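Local coordinates for argonaute protein (Marinitoga piezophila, PDB 5I4A) that uses short guide RNAs bearing a 5'-hydroxyl to bind complementary single-stranded DNA or RNA targets and cleave them, at residues A[168-173]-A[205-210]; A[163-168]-A[217-222]; A[128-133]-A[153-158]; A[148-153]-A[231-236]. One frame throughout, in Å; residues are numbered along the deposited sequence.

In the fold
Interactions 1 and 3 are strand pairs of one antiparallel sheet that runs from linker L1 into the PAZ domain; interaction 4 packs linker L2 on the L1 hairpin that interaction 3 pairs. Interaction 1, about 11 Å from interaction 3 between centres, extends the sheet through strand 207-211, where Ser156 N lies 2.9 Å from Phe209 O. Interaction 4 shares Thr153 with interaction 3, their centres about 12 Å apart. Interaction 2 brings the start of L2 against the PAZ loop and touches interaction 1 through Ser167 OG, 3.1 Å from Asn210 O. Interaction 1 meets guide nucleotides U20 and U21 of chain B, and all four lie away from the probable catalytic residues of the PIWI domain.

Interaction 1. Residues A[168-173]-A[205-210]; sequences GYLYNI and ENYLFN. With nucleotides of chain B.
Two antiparallel strands of the PAZ domain, 169-172 and 207-210, pair here, with Tyr171 and Leu208 forming the central hydrogen-bonded pair. Tyr171 N gives a short bond of 2.6 Å to Leu208 O, answered by Leu208 N to Tyr171 O at 2.9 Å. The ladder is extended by Asn210 N, which reaches Tyr169 O almost straight (179° at the hydrogen), and by Ile173 N, bonded to Asn206 O. On the face that carries Leu170, Asn172, Tyr207 and Phe209, the side chains of Leu170 and Phe209 run side by side. The CD2 methyl of Leu170 sits over the Phe209 ring in a CH-pi contact, 3.6 Å from the centroid, while its CB meets the edge of the Tyr207 ring. This face looks into the PAZ core, where Leu189 and Ile191 of strand 188-192 pack on both Leu170 and Tyr207, and its far end meets the guide RNA. Asn172 has CG anti to the backbone N (chi1 -175°), which carries ND2 over a face of the Tyr207 ring, 3.1 Å from CZ, with the amide plane 86° from the ring. OD1 of the same amide accepts a hydrogen bond from Ser175 N and lies 3.2 Å from C6 of U20 of chain B. Beyond it, N3 of U21 of chain B makes a weak hydrogen bond of 3.3 Å to Tyr207 OH.

Interaction 2. Residues A[163-168]-A[217-222]; sequences SAIKSG and EKYGFS
With chi1 at -171° and chi2 at -174°, Ile165 is fully extended, and its CD1 methyl is carried into the angle between the side chains of Tyr219 and Phe221. Tyr219 has CG beside its own backbone N (chi1 -53°), a setting that directs its ring across to the backbone of Lys166 and Ser167. The isoleucine methyl lies 4.2 Å from Tyr219 CB and 4.3 Å from Phe221 CE1, approaching both rings obliquely, so the apolar part of the contact is a light touch and involves no stacking. Further along the loop, Lys166 O comes within 3.2 Å of Tyr219 CZ, and Ser167 CA is 3.7 Å from Tyr219 OH. The loop 163-168 belongs to the PAZ domain, whereas 217-222 lies in linker L2, where helix 213-218 gives way to a turn and Phe221 takes the N-cap position of the next helix. Inside the loop, Ser163 OG donates to Ile165 O at 2.8 Å, tying down the residue just before Lys166. Ser167 OG is engaged with the neighbouring strands, bonded to Tyr169 N and Asn210 O, while Phe211 packs against Ile165. With just 159 Å² buried in all, the apolar part of the joint between PAZ domain and linker rests on one methyl lying against two aromatic side chains.

Interaction 3. Residues A[128-133]-A[153-158]; sequences NAHLTY and TFLSKE
Strands 128-133 and 153-156 run antiparallel, joined by paired backbone bonds between Asn128 and Leu155 and between His130 and Thr153, such as Asn128 N to Leu155 O at 2.6 Å. On the face shared by Asn128, His130, Thr153 and Leu155, the leucine crosses the histidine at about a right angle and lays CD1 over the imidazole, 4.1 Å from the ring centroid. These are the two strands of the L1 beta hairpin, the second of which leads straight into the PAZ domain. The imidazole is fixed at both nitrogens: ND1 bonds to Ser114 O of strand 111-120, and NE2 meets a water in the ring plane at 2.6 Å. That water donates to Asn128 OD1 and Ser156 O, bridging the two strands. Asn128 OD1 also lies 3.2 Å from Lys157 CA, just past the paired residues. At the other end, Thr132 and Thr153 both hold OG1 beside the backbone N (chi1 -56° and -45°), which turns the hydroxyls to each other; the modelled OG1-OG1 separation of 2.4 Å is doubtfully short, though a hydrogen bond with either hydroxyl as donor is likely. On the opposite face, Ala129 CB approaches the Phe154 ring obliquely, 3.7 Å from CE1.

Interaction 4. Residues A[148-153]-A[231-236]; sequences ILPKFT and NKVFEG
Pro150 and Phe152, two residues apart on one strand of the L1 beta hairpin, both point from the sheet toward linker L2, and Val233 divides its two methyls between them. CG1 of the valine, anti to the backbone N (chi1 172°), faces the proline, 4.1 Å from Pro150 CG and 3.8 Å from Pro150 O. CG2 turns to the phenylalanine, 4.2 Å from Phe152 CE2. The side chains of Phe152 and Val233 run antiparallel alongside each other, leaving the methyl near the plane of the ring at its rim. The same rim receives a backbone carbonyl: Lys232 O lies in the ring plane, 3.7 Å from CE2, which probably sets the carbonyl's negative end beside the weakly positive ring hydrogens. The lysine chain extends out to Phe119, with which it makes a cation-pi contact and which also packs on Phe152. Earlier on the strand, the proline ring rests on helix 234-238 at Gly236. The CA atoms of Pro150 and Gly236 are 5.2 Å apart, the closest backbone approach of the two segments. Gly236 O accepts a hydrogen bond from Tyr133 OH of the partner strand, and Pro150 CB touches Gly236 C at 3.7 Å.

Interaction 1. Residues A[168-173]-A[205-210]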
# COMPACT_ATOMS: atom_id res chain seq x y z
N GLY A 168 -13.20 14.16 10.24
CA GLY A 168 -12.75 13.18 11.21
C GLY A 168 -11.29 13.23 11.57
O GLY A 168 -10.85 12.46 12.43
N TYR A 169 -10.51 14.12 10.96
CA TYR A 169 -9.07 14.18 11.21
C TYR A 169 -8.61 15.63 11.25
O TYR A 169 -8.98 16.43 10.38
CB TYR A 169 -8.29 13.40 10.15
CG TYR A 169 -8.41 11.90 10.32
CD1 TYR A 169 -9.44 11.20 9.71
CD2 TYR A 169 -7.50 11.20 11.10
CE1 TYR A 169 -9.56 9.83 9.87
CE2 TYR A 169 -7.61 9.83 11.26
CZ TYR A 169 -8.65 9.15 10.64
OH TYR A 169 -8.76 7.79 10.80
N LEU A 170 -7.79 15.95 12.25
CA LEU A 170 -7.22 17.27 12.42
C LEU A 170 -5.75 17.25 12.03
O LEU A 170 -5.01 16.34 12.42
CB LEU A 170 -7.36 17.74 13.88
CG LEU A 170 -8.76 17.75 14.47
CD1 LEU A 170 -8.69 17.88 15.98
CD2 LEU A 170 -9.57 18.88 13.89
N TYR A 171 -5.33 18.26 11.27
CA TYR A 171 -3.93 18.44 10.91
C TYR A 171 -3.33 19.54 11.77
O TYR A 171 -3.87 20.65 11.83
CB TYR A 171 -3.79 18.78 9.42
CG TYR A 171 -2.47 19.41 9.07
CD1 TYR A 171 -1.28 18.71 9.22
CD2 TYR A 171 -2.40 20.72 8.60
CE1 TYR A 171 -0.07 19.28 8.90
CE2 TYR A 171 -1.19 21.30 8.27
CZ TYR A 171 -0.02 20.58 8.43
OH TYR A 171 1.18 21.15 8.11
N ASN A 172 -2.22 19.23 12.43
CA ASN A 172 -1.54 20.19 13.29
C ASN A 172 -0.55 20.99 12.46
O ASN A 172 0.33 20.42 11.80
CB ASN A 172 -0.82 19.48 14.44
CG ASN A 172 -0.20 20.46 15.42
OD1 ASN A 172 0.88 21.00 15.18
ND2 ASN A 172 -0.89 20.70 16.53
N ILE A 173 -0.68 22.32 12.51
CA ILE A 173 0.17 23.20 11.71
C ILE A 173 1.63 23.09 12.13
O ILE A 173 2.53 23.17 11.29
CB ILE A 173 -0.35 24.65 11.79
CG1 ILE A 173 0.51 25.59 10.95
CG2 ILE A 173 -0.41 25.13 13.22
CD1 ILE A 173 1.59 26.35 11.72
N GLU A 205 -6.09 26.50 18.15
CA GLU A 205 -5.94 27.28 16.93
C GLU A 205 -4.88 26.72 15.99
O GLU A 205 -4.87 27.08 14.81
CB GLU A 205 -5.60 28.73 17.27
CG GLU A 205 -4.16 28.96 17.73
CD GLU A 205 -4.01 28.94 19.24
OE1 GLU A 205 -4.97 28.52 19.93
OE2 GLU A 205 -2.94 29.35 19.74
N ASN A 206 -4.01 25.84 16.47
CA ASN A 206 -3.01 25.19 15.64
C ASN A 206 -3.55 23.98 14.89
O ASN A 206 -2.77 23.28 14.23
CB ASN A 206 -1.80 24.78 16.48
CG ASN A 206 -0.94 25.97 16.89
OD1 ASN A 206 -1.10 27.07 16.37
ND2 ASN A 206 -0.02 25.74 17.82
N TYR A 207 -4.85 23.72 14.97
CA TYR A 207 -5.45 22.54 14.38
C TYR A 207 -6.43 22.94 13.29
O TYR A 207 -7.31 23.78 13.52
CB TYR A 207 -6.15 21.69 15.45
CG TYR A 207 -5.18 21.05 16.42
CD1 TYR A 207 -4.54 21.81 17.39
CD2 TYR A 207 -4.91 19.69 16.36
CE1 TYR A 207 -3.65 21.23 18.26
CE2 TYR A 207 -4.02 19.10 17.24
CZ TYR A 207 -3.40 19.88 18.19
OH TYR A 207 -2.51 19.32 19.07
N LEU A 208 -6.27 22.34 12.12
CA LEU A 208 -7.18 22.52 11.00
C LEU A 208 -7.77 21.17 10.63
O LEU A 208 -7.16 20.12 10.87
CB LEU A 208 -6.47 23.13 9.79
CG LEU A 208 -5.85 24.52 9.98
CD1 LEU A 208 -5.19 24.99 8.69
CD2 LEU A 208 -6.90 25.51 10.44
N PHE A 209 -8.96 21.20 10.03
CA PHE A 209 -9.58 19.97 9.55
C PHE A 209 -8.99 19.59 8.20
O PHE A 209 -8.86 20.43 7.31
CB PHE A 209 -11.10 20.15 9.44
CG PHE A 209 -11.82 19.95 10.74
CD1 PHE A 209 -11.97 18.69 11.27
CD2 PHE A 209 -12.34 21.03 11.43
CE1 PHE A 209 -12.64 18.49 12.46
CE2 PHE A 209 -13.01 20.85 12.63
CZ PHE A 209 -13.15 19.58 13.15
N ASN A 210 -8.64 18.32 8.06
CA ASN A 210 -8.09 17.79 6.81
C ASN A 210 -9.17 16.97 6.11
O ASN A 210 -9.77 16.08 6.72
CB ASN A 210 -6.86 16.93 7.08
CG ASN A 210 -6.17 16.48 5.81
OD1 ASN A 210 -6.19 17.19 4.80
ND2 ASN A 210 -5.57 15.30 5.85
P U B 20 8.13 19.65 18.76
OP1 U B 20 7.98 18.85 20.01
OP2 U B 20 7.32 19.29 17.57
O5' U B 20 7.90 21.20 19.08
C5' U B 20 7.00 21.62 20.09
C4' U B 20 5.78 22.30 19.50
O4' U B 20 5.17 21.41 18.54
C3' U B 20 4.67 22.63 20.49
O3' U B 20 4.85 23.89 21.12
C2' U B 20 3.40 22.57 19.64
O2' U B 20 3.15 23.82 19.01
C1' U B 20 3.77 21.55 18.56
N1 U B 20 3.14 20.21 18.74
C2 U B 20 3.59 19.31 19.69
O2 U B 20 4.52 19.52 20.46
N3 U B 20 2.92 18.12 19.72
C4 U B 20 1.87 17.72 18.93
O4 U B 20 1.37 16.61 19.09
C5 U B 20 1.45 18.70 17.97
C6 U B 20 2.09 19.88 17.91
P U B 21 5.66 24.04 22.50
OP1 U B 21 5.02 25.14 23.27
OP2 U B 21 7.10 24.19 22.15
O5' U B 21 5.53 22.62 23.22
C5' U B 21 4.52 22.36 24.21
C4' U B 21 3.15 22.69 23.66
O4' U B 21 2.65 21.58 22.87
C3' U B 21 2.04 23.07 24.66
O3' U B 21 1.57 24.40 24.44
C2' U B 21 0.88 22.11 24.32
O2' U B 21 -0.39 22.73 24.29
C1' U B 21 1.25 21.57 22.94
N1 U B 21 0.74 20.20 22.73
C2 U B 21 -0.52 20.09 22.16
O2 U B 21 -1.18 21.02 21.80
N3 U B 21 -1.02 18.84 21.98
C4 U B 21 -0.39 17.67 22.34
O4 U B 21 -0.97 16.61 22.12
C5 U B 21 0.90 17.83 22.94
C6 U B 21 1.41 19.06 23.12

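Interaction 2. Residues A[163-168]-A[217-222]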
# COMPACT_ATOMS: atom_id res chain seq x y z
N SER A 163 -14.50 26.53 12.89
CA SER A 163 -14.80 26.08 11.54
C SER A 163 -16.22 25.55 11.48
O SER A 163 -16.58 24.63 12.22
CB SER A 163 -13.81 25.00 11.09
OG SER A 163 -14.07 24.58 9.76
N ALA A 164 -17.03 26.13 10.58
CA ALA A 164 -18.41 25.69 10.43
C ALA A 164 -18.48 24.22 10.01
O ALA A 164 -19.29 23.46 10.55
CB ALA A 164 -19.13 26.57 9.41
N ILE A 165 -17.64 23.82 9.07
CA ILE A 165 -17.58 22.44 8.60
C ILE A 165 -16.57 21.68 9.45
O ILE A 165 -15.63 22.26 10.00
CB ILE A 165 -17.23 22.38 7.10
CG1 ILE A 165 -17.39 20.96 6.55
CG2 ILE A 165 -15.83 22.92 6.85
CD1 ILE A 165 -16.92 20.79 5.12
N LYS A 166 -16.77 20.37 9.56
CA LYS A 166 -15.90 19.52 10.36
C LYS A 166 -15.60 18.24 9.59
O LYS A 166 -16.23 17.92 8.57
CB LYS A 166 -16.54 19.19 11.71
CG LYS A 166 -16.45 20.35 12.70
CD LYS A 166 -17.65 20.44 13.61
CE LYS A 166 -17.46 21.58 14.60
NZ LYS A 166 -16.85 22.76 13.94
N SER A 167 -14.60 17.50 10.08
CA SER A 167 -14.19 16.24 9.49
C SER A 167 -13.74 15.32 10.61
O SER A 167 -13.86 15.64 11.80
CB SER A 167 -13.08 16.46 8.45
OG SER A 167 -11.80 16.43 9.04
N GLY A 168 -13.20 14.16 10.24
CA GLY A 168 -12.75 13.18 11.21
C GLY A 168 -11.29 13.23 11.57
O GLY A 168 -10.85 12.46 12.43
N GLU A 217 -16.54 13.57 -0.95
CA GLU A 217 -17.76 12.87 -1.32
C GLU A 217 -18.82 12.99 -0.23
O GLU A 217 -20.00 13.22 -0.52
CB GLU A 217 -17.47 11.39 -1.59
CG GLU A 217 -16.61 11.11 -2.81
CD GLU A 217 -16.35 9.63 -2.99
OE1 GLU A 217 -15.84 9.24 -4.06
OE2 GLU A 217 -16.66 8.85 -2.06
N LYS A 218 -18.40 12.85 1.03
CA LYS A 218 -19.35 12.85 2.13
C LYS A 218 -20.01 14.22 2.30
O LYS A 218 -21.23 14.32 2.46
CB LYS A 218 -18.65 12.43 3.42
CG LYS A 218 -19.57 12.25 4.61
CD LYS A 218 -18.79 11.84 5.84
CE LYS A 218 -19.69 11.78 7.05
NZ LYS A 218 -20.54 13.00 7.13
N TYR A 219 -19.21 15.29 2.25
CA TYR A 219 -19.71 16.64 2.45
C TYR A 219 -20.05 17.34 1.14
O TYR A 219 -20.30 18.55 1.14
CB TYR A 219 -18.70 17.46 3.26
CG TYR A 219 -18.32 16.78 4.55
CD1 TYR A 219 -19.22 16.69 5.60
CD2 TYR A 219 -17.07 16.20 4.71
CE1 TYR A 219 -18.88 16.06 6.78
CE2 TYR A 219 -16.72 15.57 5.88
CZ TYR A 219 -17.63 15.50 6.92
OH TYR A 219 -17.27 14.87 8.09
N GLY A 220 -20.05 16.62 0.02
CA GLY A 220 -20.66 17.12 -1.20
C GLY A 220 -19.84 18.11 -2.00
O GLY A 220 -20.42 18.96 -2.68
N PHE A 221 -18.51 18.03 -1.94
CA PHE A 221 -17.68 18.87 -2.80
C PHE A 221 -16.63 18.06 -3.55
O PHE A 221 -15.63 18.62 -4.00
CB PHE A 221 -17.03 20.01 -2.01
CG PHE A 221 -16.13 19.56 -0.89
CD1 PHE A 221 -16.64 19.32 0.37
CD2 PHE A 221 -14.77 19.41 -1.10
CE1 PHE A 221 -15.81 18.92 1.41
CE2 PHE A 221 -13.93 19.02 -0.07
CZ PHE A 221 -14.45 18.77 1.18
N SER A 222 -16.84 16.75 -3.71
CA SER A 222 -15.90 15.91 -4.43
C SER A 222 -15.82 16.24 -5.92
O SER A 222 -14.80 15.93 -6.55
CB SER A 222 -16.27 14.43 -4.26
OG SER A 222 -17.63 14.21 -4.58

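Interaction 3. Residues A[128-133]-A[153-158]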
# COMPACT_ATOMS: atom_id res chain seq x y z
N ASN A 128 -10.35 25.16 2.11
CA ASN A 128 -9.23 25.72 1.37
C ASN A 128 -8.51 24.61 0.62
O ASN A 128 -8.22 23.55 1.19
CB ASN A 128 -8.25 26.43 2.31
CG ASN A 128 -8.60 27.90 2.50
OD1 ASN A 128 -8.47 28.43 3.60
ND2 ASN A 128 -9.03 28.55 1.44
N ALA A 129 -8.21 24.86 -0.65
CA ALA A 129 -7.43 23.95 -1.48
C ALA A 129 -6.00 24.48 -1.54
O ALA A 129 -5.72 25.46 -2.24
CB ALA A 129 -8.04 23.81 -2.87
N HIS A 130 -5.10 23.84 -0.80
CA HIS A 130 -3.70 24.25 -0.75
C HIS A 130 -2.89 23.45 -1.76
O HIS A 130 -2.85 22.22 -1.68
CB HIS A 130 -3.14 24.05 0.65
CG HIS A 130 -3.82 24.86 1.71
ND1 HIS A 130 -3.27 26.00 2.26
CD2 HIS A 130 -5.01 24.68 2.35
CE1 HIS A 130 -4.08 26.49 3.17
NE2 HIS A 130 -5.15 25.71 3.25
N LEU A 131 -2.26 24.14 -2.70
CA LEU A 131 -1.28 23.49 -3.56
C LEU A 131 -0.17 22.90 -2.70
O LEU A 131 0.38 23.57 -1.83
CB LEU A 131 -0.71 24.49 -4.57
CG LEU A 131 0.48 24.07 -5.44
CD1 LEU A 131 0.21 22.78 -6.19
CD2 LEU A 131 0.82 25.19 -6.42
N THR A 132 0.13 21.62 -2.93
CA THR A 132 1.06 20.88 -2.09
C THR A 132 2.10 20.20 -2.97
O THR A 132 1.83 19.81 -4.10
CB THR A 132 0.31 19.84 -1.23
OG1 THR A 132 -0.70 20.50 -0.46
CG2 THR A 132 1.26 19.12 -0.28
N TYR A 133 3.32 20.09 -2.43
CA TYR A 133 4.41 19.38 -3.08
C TYR A 133 5.00 18.37 -2.11
O TYR A 133 5.39 18.72 -1.00
CB TYR A 133 5.50 20.35 -3.55
CG TYR A 133 5.12 21.18 -4.76
CD1 TYR A 133 5.15 20.62 -6.03
CD2 TYR A 133 4.76 22.51 -4.63
CE1 TYR A 133 4.81 21.37 -7.15
CE2 TYR A 133 4.42 23.27 -5.74
CZ TYR A 133 4.45 22.69 -6.99
OH TYR A 133 4.12 23.44 -8.10
N THR A 153 -3.85 19.57 -0.89
CA THR A 153 -4.31 19.35 0.47
C THR A 153 -5.51 20.24 0.71
O THR A 153 -5.44 21.45 0.47
CB THR A 153 -3.21 19.65 1.49
OG1 THR A 153 -1.97 19.07 1.05
CG2 THR A 153 -3.58 19.07 2.85
N PHE A 154 -6.61 19.65 1.16
CA PHE A 154 -7.84 20.37 1.41
C PHE A 154 -8.02 20.51 2.92
O PHE A 154 -8.18 19.50 3.62
CB PHE A 154 -9.02 19.66 0.76
CG PHE A 154 -8.84 19.43 -0.71
CD1 PHE A 154 -9.14 20.43 -1.62
CD2 PHE A 154 -8.33 18.23 -1.19
CE1 PHE A 154 -8.96 20.23 -2.98
CE2 PHE A 154 -8.15 18.03 -2.54
CZ PHE A 154 -8.46 19.03 -3.44
N LEU A 155 -7.97 21.74 3.40
CA LEU A 155 -8.01 22.04 4.83
C LEU A 155 -9.11 23.05 5.11
O LEU A 155 -9.49 23.84 4.24
CB LEU A 155 -6.67 22.59 5.33
CG LEU A 155 -5.42 21.74 5.11
CD1 LEU A 155 -4.17 22.56 5.41
CD2 LEU A 155 -5.45 20.50 5.99
N SER A 156 -9.61 23.02 6.34
CA SER A 156 -10.58 24.02 6.77
C SER A 156 -9.92 25.40 6.78
O SER A 156 -8.77 25.55 7.20
CB SER A 156 -11.13 23.68 8.16
OG SER A 156 -10.11 23.76 9.14
N LYS A 157 -10.67 26.40 6.32
CA LYS A 157 -10.15 27.76 6.28
C LYS A 157 -9.92 28.31 7.68
O LYS A 157 -9.02 29.13 7.89
CB LYS A 157 -11.11 28.66 5.50
CG LYS A 157 -10.68 30.11 5.37
CD LYS A 157 -11.71 30.89 4.57
CE LYS A 157 -11.34 32.35 4.46
NZ LYS A 157 -12.32 33.10 3.63
N GLU A 158 -10.71 27.87 8.65
CA GLU A 158 -10.64 28.33 10.03
C GLU A 158 -10.19 27.19 10.93
O GLU A 158 -10.35 26.01 10.60
CB GLU A 158 -12.01 28.85 10.49
CG GLU A 158 -12.67 29.81 9.51
CD GLU A 158 -12.12 31.22 9.58
OE1 GLU A 158 -12.32 31.88 10.62
OE2 GLU A 158 -11.48 31.67 8.61
O HOH W 1 -6.49 26.72 5.22

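Interaction 4. Residues A[148-153]-A[231-236]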
# COMPACT_ATOMS: atom_id res chain seq x y z
N ILE A 148 9.64 15.69 -7.16
CA ILE A 148 8.75 16.76 -6.74
C ILE A 148 7.37 16.41 -7.29
O ILE A 148 7.12 16.56 -8.50
CB ILE A 148 9.21 18.13 -7.24
CG1 ILE A 148 10.63 18.44 -6.76
CG2 ILE A 148 8.25 19.22 -6.77
CD1 ILE A 148 11.15 19.79 -7.24
N LEU A 149 6.48 15.93 -6.42
CA LEU A 149 5.16 15.51 -6.85
C LEU A 149 4.14 16.58 -6.49
O LEU A 149 3.81 16.74 -5.30
CB LEU A 149 4.78 14.19 -6.19
CG LEU A 149 3.39 13.67 -6.59
CD1 LEU A 149 3.41 13.17 -8.02
CD2 LEU A 149 2.92 12.59 -5.63
N PRO A 150 3.64 17.35 -7.45
CA PRO A 150 2.53 18.26 -7.14
C PRO A 150 1.29 17.48 -6.75
O PRO A 150 0.96 16.45 -7.33
CB PRO A 150 2.33 19.03 -8.45
CG PRO A 150 2.94 18.16 -9.51
CD PRO A 150 4.08 17.47 -8.84
N LYS A 151 0.60 17.98 -5.73
CA LYS A 151 -0.66 17.40 -5.27
C LYS A 151 -1.46 18.50 -4.58
O LYS A 151 -1.14 19.69 -4.71
CB LYS A 151 -0.41 16.20 -4.36
CG LYS A 151 0.10 16.55 -2.97
CD LYS A 151 -0.09 15.41 -1.99
CE LYS A 151 0.97 14.33 -2.15
NZ LYS A 151 1.00 13.41 -0.98
N PHE A 152 -2.50 18.11 -3.85
CA PHE A 152 -3.36 19.07 -3.20
C PHE A 152 -3.71 18.60 -1.79
O PHE A 152 -3.85 17.40 -1.53
CB PHE A 152 -4.64 19.32 -4.00
CG PHE A 152 -4.48 20.35 -5.07
CD1 PHE A 152 -4.66 21.69 -4.78
CD2 PHE A 152 -4.12 19.99 -6.36
CE1 PHE A 152 -4.51 22.66 -5.75
CE2 PHE A 152 -3.95 20.95 -7.34
CZ PHE A 152 -4.15 22.29 -7.03
N THR A 153 -3.85 19.57 -0.89
CA THR A 153 -4.31 19.35 0.47
C THR A 153 -5.51 20.24 0.71
O THR A 153 -5.44 21.45 0.47
CB THR A 153 -3.21 19.65 1.49
OG1 THR A 153 -1.97 19.07 1.05
CG2 THR A 153 -3.58 19.07 2.85
N ASN A 231 -7.10 18.58 -14.39
CA ASN A 231 -6.35 19.46 -15.27
C ASN A 231 -5.83 20.67 -14.51
O ASN A 231 -5.71 21.77 -15.08
CB ASN A 231 -7.20 19.90 -16.47
CG ASN A 231 -7.83 18.72 -17.19
OD1 ASN A 231 -9.04 18.45 -17.05
ND2 ASN A 231 -7.03 17.99 -17.95
N LYS A 232 -5.52 20.51 -13.22
CA LYS A 232 -4.87 21.56 -12.44
C LYS A 232 -3.68 21.02 -11.65
O LYS A 232 -3.09 21.77 -10.86
CB LYS A 232 -5.86 22.26 -11.50
CG LYS A 232 -5.54 23.71 -11.18
CD LYS A 232 -6.67 24.32 -10.38
CE LYS A 232 -6.56 25.82 -10.34
NZ LYS A 232 -7.81 26.46 -9.87
N VAL A 233 -3.34 19.74 -11.82
CA VAL A 233 -2.09 19.21 -11.28
C VAL A 233 -0.95 19.38 -12.28
O VAL A 233 0.20 19.59 -11.89
CB VAL A 233 -2.26 17.73 -10.89
CG1 VAL A 233 -0.92 17.08 -10.52
CG2 VAL A 233 -3.25 17.59 -9.74
N PHE A 234 -1.25 19.31 -13.59
CA PHE A 234 -0.24 19.59 -14.60
C PHE A 234 0.31 20.99 -14.45
O PHE A 234 1.51 21.22 -14.67
CB PHE A 234 -0.82 19.39 -16.00
CG PHE A 234 0.06 19.91 -17.10
CD1 PHE A 234 1.16 19.19 -17.53
CD2 PHE A 234 -0.21 21.13 -17.71
CE1 PHE A 234 1.98 19.67 -18.54
CE2 PHE A 234 0.60 21.62 -18.72
CZ PHE A 234 1.70 20.89 -19.13
N GLU A 235 -0.54 21.95 -14.09
CA GLU A 235 -0.04 23.28 -13.76
C GLU A 235 0.88 23.24 -12.55
O GLU A 235 1.77 24.09 -12.42
CB GLU A 235 -1.20 24.25 -13.52
CG GLU A 235 -0.79 25.71 -13.55
CD GLU A 235 -1.89 26.64 -13.07
OE1 GLU A 235 -2.78 26.17 -12.32
OE2 GLU A 235 -1.87 27.83 -13.45
N GLY A 236 0.67 22.27 -11.66
CA GLY A 236 1.58 22.10 -10.54
C GLY A 236 2.96 21.64 -10.97
O GLY A 236 3.98 22.13 -10.47